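Local coordinates for 2-oxoglutarate carboxylase small subunit (PDB 7KCT), which is the small, biotin carboxylase-like subunit of a carboxylase, built on an ATP-grasp fold and holding ADP, bicarbonate and magnesium ions, at residues R19-C24 and R375-S380; T312-V317 and E334-N339. All blocks are in the same frame, centred on the assembly; numbering follows the deposited sequence.

Contact 1: residues R19-C24 and R375-S380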
loop_
_atom_site.group_PDB
_atom_site.type_symbol
_atom_site.label_atom_id
_atom_site.label_comp_id
_atom_site.label_asym_id
_atom_site.label_seq_id
_atom_site.Cartn_x
_atom_site.Cartn_y
_atom_site.Cartn_z
ATOM N N ARG A 19 20.719 -6.298 2.683
ATOM C CA ARG A 19 20.697 -4.929 2.164
ATOM C C ARG A 19 19.435 -4.688 1.360
ATOM O O ARG A 19 18.631 -5.592 1.137
ATOM C CB ARG A 19 21.932 -4.647 1.290
ATOM C CG ARG A 19 22.095 -5.557 0.051
ATOM C CD ARG A 19 23.182 -5.072 -0.945
ATOM N NE ARG A 19 22.834 -3.762 -1.515
ATOM C CZ ARG A 19 21.932 -3.550 -2.455
ATOM N NH1 ARG A 19 21.237 -4.559 -3.000
ATOM N NH2 ARG A 19 21.702 -2.291 -2.833
ATOM N N GLY A 20 19.260 -3.442 0.915
ATOM C CA GLY A 20 18.285 -3.219 -0.121
ATOM C C GLY A 20 16.875 -3.413 0.401
ATOM O O GLY A 20 16.604 -3.244 1.581
ATOM N N GLU A 21 15.973 -3.815 -0.480
ATOM C CA GLU A 21 14.558 -3.836 -0.108
ATOM C C GLU A 21 14.257 -4.827 1.005
ATOM O O GLU A 21 13.357 -4.582 1.821
ATOM C CB GLU A 21 13.672 -4.132 -1.325
ATOM C CG GLU A 21 13.772 -5.536 -1.948
ATOM C CD GLU A 21 12.759 -6.507 -1.370
ATOM O OE1 GLU A 21 11.929 -6.085 -0.516
ATOM O OE2 GLU A 21 12.782 -7.694 -1.792
ATOM N N ILE A 22 14.930 -5.988 1.010
ATOM C CA ILE A 22 14.617 -7.014 2.007
ATOM C C ILE A 22 15.128 -6.571 3.376
ATOM O O ILE A 22 14.517 -6.877 4.404
ATOM C CB ILE A 22 15.178 -8.380 1.544
ATOM C CG1 ILE A 22 14.716 -9.501 2.462
ATOM C CG2 ILE A 22 16.722 -8.418 1.516
ATOM C CD1 ILE A 22 13.207 -9.699 2.550
ATOM N N ALA A 23 16.249 -5.852 3.428
ATOM C CA ALA A 23 16.684 -5.382 4.731
ATOM C C ALA A 23 15.666 -4.379 5.270
ATOM O O ALA A 23 15.292 -4.450 6.451
ATOM C CB ALA A 23 18.101 -4.804 4.663
ATOM N N CYS A 24 15.098 -3.534 4.391
ATOM C CA CYS A 24 14.064 -2.603 4.835
ATOM C C CYS A 24 12.812 -3.327 5.301
ATOM O O CYS A 24 12.220 -2.953 6.324
ATOM C CB CYS A 24 13.728 -1.599 3.727
ATOM S SG CYS A 24 15.129 -0.474 3.351
ATOM N N ARG A 375 0.853 -1.888 -2.898
ATOM C CA ARG A 375 1.937 -1.951 -1.924
ATOM C C ARG A 375 3.237 -1.822 -2.686
ATOM O O ARG A 375 3.402 -2.390 -3.772
ATOM C CB ARG A 375 1.855 -3.276 -1.121
ATOM C CG ARG A 375 3.030 -3.660 -0.270
ATOM C CD ARG A 375 2.740 -4.984 0.421
ATOM N NE ARG A 375 3.892 -5.500 1.125
ATOM C CZ ARG A 375 3.899 -6.631 1.805
ATOM N NH1 ARG A 375 2.802 -7.403 1.875
ATOM N NH2 ARG A 375 5.004 -6.983 2.400
ATOM N N VAL A 376 4.176 -1.094 -2.113
ATOM C CA VAL A 376 5.471 -0.899 -2.728
ATOM C C VAL A 376 6.528 -1.322 -1.730
ATOM O O VAL A 376 6.503 -0.868 -0.579
ATOM C CB VAL A 376 5.714 0.556 -3.157
ATOM C CG1 VAL A 376 7.112 0.660 -3.824
ATOM C CG2 VAL A 376 4.651 0.997 -4.117
ATOM N N GLU A 377 7.449 -2.181 -2.169
ATOM C CA GLU A 377 8.633 -2.572 -1.402
ATOM C C GLU A 377 9.854 -1.983 -2.111
ATOM O O GLU A 377 10.175 -2.364 -3.241
ATOM C CB GLU A 377 8.745 -4.090 -1.275
ATOM C CG GLU A 377 7.545 -4.740 -0.589
ATOM C CD GLU A 377 7.583 -4.691 0.963
ATOM O OE1 GLU A 377 8.677 -4.505 1.609
ATOM O OE2 GLU A 377 6.480 -4.851 1.536
ATOM N N HIS A 378 10.542 -1.050 -1.456
ATOM C CA HIS A 378 11.597 -0.358 -2.181
ATOM C C HIS A 378 12.578 0.282 -1.199
ATOM O O HIS A 378 12.269 0.513 -0.019
ATOM C CB HIS A 378 10.990 0.688 -3.151
ATOM C CG HIS A 378 10.568 1.951 -2.490
ATOM N ND1 HIS A 378 10.957 3.197 -2.947
ATOM C CD2 HIS A 378 9.842 2.170 -1.366
ATOM C CE1 HIS A 378 10.495 4.125 -2.122
ATOM N NE2 HIS A 378 9.801 3.528 -1.166
ATOM N N ALA A 379 13.775 0.560 -1.697
ATOM C CA ALA A 379 14.765 1.205 -0.856
ATOM C C ALA A 379 15.424 2.373 -1.568
ATOM O O ALA A 379 16.577 2.701 -1.274
ATOM C CB ALA A 379 15.824 0.206 -0.378
ATOM N N SER A 380 14.702 3.015 -2.470
ATOM C CA SER A 380 15.256 3.988 -3.398
ATOM C C SER A 380 14.646 5.369 -3.223
ATOM O O SER A 380 13.539 5.525 -2.713
ATOM C CB SER A 380 15.040 3.556 -4.855
ATOM O OG SER A 380 15.915 2.492 -5.153
HETATM O O HOH W 1 10.981 -3.295 1.481
HETATM O O HOH W 2 9.799 -7.246 0.622
#
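The side chains of Glu21 and Glu377 cross at a slant where the first helix of the Rossmann-like N-terminal domain, 20-32, meets strand 374-378 of the biotin carboxylase C-terminal domain. The two carboxylate planes stand 69° apart, and Glu21 OE1 lies 4.2 Å from Glu377 OE1, a closeness of like charges that two waters probably ease. One water donates to Glu377 OE1 (2.6 Å) and to the backbone O of Glu21; the other donates to Glu21 OE1 and, weakly, to Glu377 OE1. Glu21 OE2 forms a salt bridge with Lys396 NZ and a hydrogen bond with Tyr90 OH, while Arg375 grips Glu377 side-on, NE and NH2 both reaching OE2 within the guanidinium plane. Glutamate suits both places because its two oxygens divide the work, OE1 taking water and OE2 the basic partner. In Glu21, CG lies between the backbone N and the carbonyl carbon (chi1 67°) and the chain bends again at chi2, which carries OE1 across to within 3.8 Å of Glu377 CB. Next to this polar pair the contact turns apolar. The small methyl of Ala379 packs against the backbone of Gly20, whose positive phi suits glycine; Ala379 CB rests 3.8 Å from Gly20 C and 3.9 Å from Cys24 SG.

Contact 2: residues T312-V317 and E334-N339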
loop_
_atom_site.group_PDB
_atom_site.type_symbol
_atom_site.label_atom_id
_atom_site.label_comp_id
_atom_site.label_asym_id
_atom_site.label_seq_id
_atom_site.Cartn_x
_atom_site.Cartn_y
_atom_site.Cartn_z
ATOM N N THR A 312 -3.725 -14.012 1.854
ATOM C CA THR A 312 -3.991 -14.729 3.103
ATOM C C THR A 312 -4.130 -13.838 4.318
ATOM O O THR A 312 -4.720 -14.269 5.315
ATOM C CB THR A 312 -2.888 -15.739 3.440
ATOM O OG1 THR A 312 -1.632 -15.075 3.711
ATOM C CG2 THR A 312 -2.693 -16.754 2.310
ATOM N N GLY A 313 -3.527 -12.646 4.290
ATOM C CA GLY A 313 -3.422 -11.782 5.448
ATOM C C GLY A 313 -2.353 -12.172 6.460
ATOM O O GLY A 313 -2.287 -11.563 7.528
ATOM N N VAL A 314 -1.484 -13.120 6.153
ATOM C CA VAL A 314 -0.462 -13.573 7.088
ATOM C C VAL A 314 0.840 -12.801 6.826
ATOM O O VAL A 314 1.391 -12.860 5.731
ATOM C CB VAL A 314 -0.255 -15.094 6.968
ATOM C CG1 VAL A 314 0.898 -15.572 7.789
ATOM C CG2 VAL A 314 -1.525 -15.816 7.389
ATOM N N ASP A 315 1.348 -12.096 7.839
ATOM C CA ASP A 315 2.636 -11.386 7.737
ATOM C C ASP A 315 3.776 -12.382 7.951
ATOM O O ASP A 315 4.104 -12.741 9.086
ATOM C CB ASP A 315 2.671 -10.264 8.761
ATOM C CG ASP A 315 3.903 -9.426 8.659
ATOM O OD1 ASP A 315 4.966 -9.952 8.216
ATOM O OD2 ASP A 315 3.813 -8.251 9.080
ATOM N N ILE A 316 4.357 -12.879 6.856
ATOM C CA ILE A 316 5.306 -13.991 6.947
ATOM C C ILE A 316 6.610 -13.595 7.655
ATOM O O ILE A 316 7.177 -14.378 8.434
ATOM C CB ILE A 316 5.580 -14.542 5.543
ATOM C CG1 ILE A 316 4.324 -15.145 4.921
ATOM C CG2 ILE A 316 6.731 -15.515 5.633
ATOM C CD1 ILE A 316 4.478 -15.274 3.357
ATOM N N VAL A 317 7.151 -12.417 7.357
ATOM C CA VAL A 317 8.409 -12.010 7.987
ATOM C C VAL A 317 8.224 -11.798 9.494
ATOM O O VAL A 317 9.081 -12.184 10.294
ATOM C CB VAL A 317 8.958 -10.747 7.301
ATOM C CG1 VAL A 317 10.212 -10.244 7.977
ATOM C CG2 VAL A 317 9.289 -11.042 5.855
ATOM N N GLU A 334 -7.148 -24.702 8.625
ATOM C CA GLU A 334 -8.533 -24.300 8.363
ATOM C C GLU A 334 -8.727 -22.801 8.415
ATOM O O GLU A 334 -9.680 -22.295 7.821
ATOM C CB GLU A 334 -9.468 -24.932 9.400
ATOM C CG GLU A 334 -9.433 -26.400 9.214
ATOM C CD GLU A 334 -8.347 -27.140 9.889
ATOM O OE1 GLU A 334 -7.483 -26.487 10.532
ATOM O OE2 GLU A 334 -8.436 -28.399 9.760
ATOM N N ASP A 335 -7.864 -22.087 9.122
ATOM C CA ASP A 335 -7.970 -20.640 9.202
ATOM C C ASP A 335 -7.488 -19.955 7.932
ATOM O O ASP A 335 -7.860 -18.808 7.699
ATOM C CB ASP A 335 -7.138 -20.105 10.371
ATOM C CG ASP A 335 -7.539 -20.716 11.689
ATOM O OD1 ASP A 335 -8.737 -21.001 11.862
ATOM O OD2 ASP A 335 -6.659 -20.925 12.556
ATOM N N ILE A 336 -6.685 -20.637 7.112
ATOM C CA ILE A 336 -5.991 -20.017 5.985
ATOM C C ILE A 336 -6.954 -19.908 4.806
ATOM O O ILE A 336 -7.288 -20.914 4.174
ATOM C CB ILE A 336 -4.735 -20.798 5.591
ATOM C CG1 ILE A 336 -3.785 -20.931 6.798
ATOM C CG2 ILE A 336 -4.054 -20.158 4.347
ATOM C CD1 ILE A 336 -3.748 -19.695 7.735
ATOM N N ARG A 337 -7.396 -18.681 4.519
ATOM C CA ARG A 337 -8.243 -18.349 3.379
ATOM C C ARG A 337 -7.433 -17.695 2.259
ATOM O O ARG A 337 -6.403 -17.059 2.489
ATOM C CB ARG A 337 -9.357 -17.395 3.800
ATOM C CG ARG A 337 -10.225 -17.851 4.989
ATOM C CD ARG A 337 -11.507 -18.528 4.554
ATOM N NE ARG A 337 -12.280 -19.010 5.698
ATOM C CZ ARG A 337 -12.087 -20.191 6.279
ATOM N NH1 ARG A 337 -11.149 -21.007 5.817
ATOM N NH2 ARG A 337 -12.824 -20.563 7.321
ATOM N N PHE A 338 -7.938 -17.819 1.040
ATOM C CA PHE A 338 -7.273 -17.299 -0.142
ATOM C C PHE A 338 -8.245 -16.322 -0.789
ATOM O O PHE A 338 -9.103 -16.709 -1.588
ATOM C CB PHE A 338 -6.886 -18.415 -1.029
ATOM C CG PHE A 338 -5.995 -19.443 -0.361
ATOM C CD1 PHE A 338 -4.656 -19.170 -0.137
ATOM C CD2 PHE A 338 -6.502 -20.690 0.027
ATOM C CE1 PHE A 338 -3.826 -20.114 0.450
ATOM C CE2 PHE A 338 -5.676 -21.654 0.604
ATOM C CZ PHE A 338 -4.339 -21.357 0.832
ATOM N N ASN A 339 -8.107 -15.048 -0.419
ATOM C CA ASN A 339 -9.046 -13.991 -0.777
ATOM C C ASN A 339 -8.472 -13.214 -1.951
ATOM O O ASN A 339 -7.476 -12.503 -1.796
ATOM C CB ASN A 339 -9.278 -13.101 0.448
ATOM C CG ASN A 339 -10.210 -11.929 0.176
ATOM O OD1 ASN A 339 -11.137 -12.026 -0.605
ATOM N ND2 ASN A 339 -9.989 -10.829 0.886
HETATM O O HOH W 3 -6.226 -16.340 5.697
#
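Thr312 gives the largest share of the buried surface, laying its CA, CB and CG2 against the Arg337 carbonyl and the side chains of Ile336 and Phe338. Its CA-H points at the carbonyl oxygen of Arg337, with CA and O 3.4 Å apart and an angle of 155° at the hydrogen. The methyl CG2 of Thr312 also lies 3.7 Å from Arg337 O, and it reaches the Phe338 ring obliquely, 4.0 Å from CD1. The two side chains run side by side in the same direction; beyond, Phe338 packs on Ile311. Threonine serves here because its two branches do different work. OG1 sits between the backbone N and the carbonyl carbon (chi1 65°), from where it accepts from Val314 N at 3.1 Å and closes an ST turn, while also bonding to Thr308 O one helical turn back. This turn ends helix 305-312 of the ATP-grasp domain; Gly313, with positive phi, takes the chain out of the helix and on to Asp315, the N-cap of helix 316-324. Ile336 is the second large contributor. Its CG2 stands anti to the backbone N and meets Thr312 CG2 at 4.2 Å, two methyls, each on a beta-branched side chain, in van der Waals contact. Its other branch, ending in CD1, extends to Val314 CG2, and both residues continue onto Leu232 of strand 229-236 and onto Tyr331. Arg337 contributes mainly backbone, its side chain leading away and NH1 bonding weakly to Glu334 O. A water joins the two segments, donating to Thr312 O at 2.6 Å and accepting from Arg337 N at 2.9 Å.

How the contacts relate
Contact 1 is buried and joins residues 351 positions apart, bringing the N-terminal and C-terminal domains together; contact 2 is only partly buried, spans 17 positions, and lies nested within the loop that contact 1 closes. Neither has a direct hydrogen bond between its segments, and water bridges both. In contact 1 the bridged groups include carboxylates, whose charge is met by lysine and arginine, whereas in contact 2 they are backbone groups beside methyls and a ring. Helices 20-32 and 305-312 tie the two places: Arg375 reaches Glu309, and Arg25 pairs with Asp315. The second subunit reaches both, with Tyr367 of that subunit stacking on His378 and its Phe372 packing on Asp315.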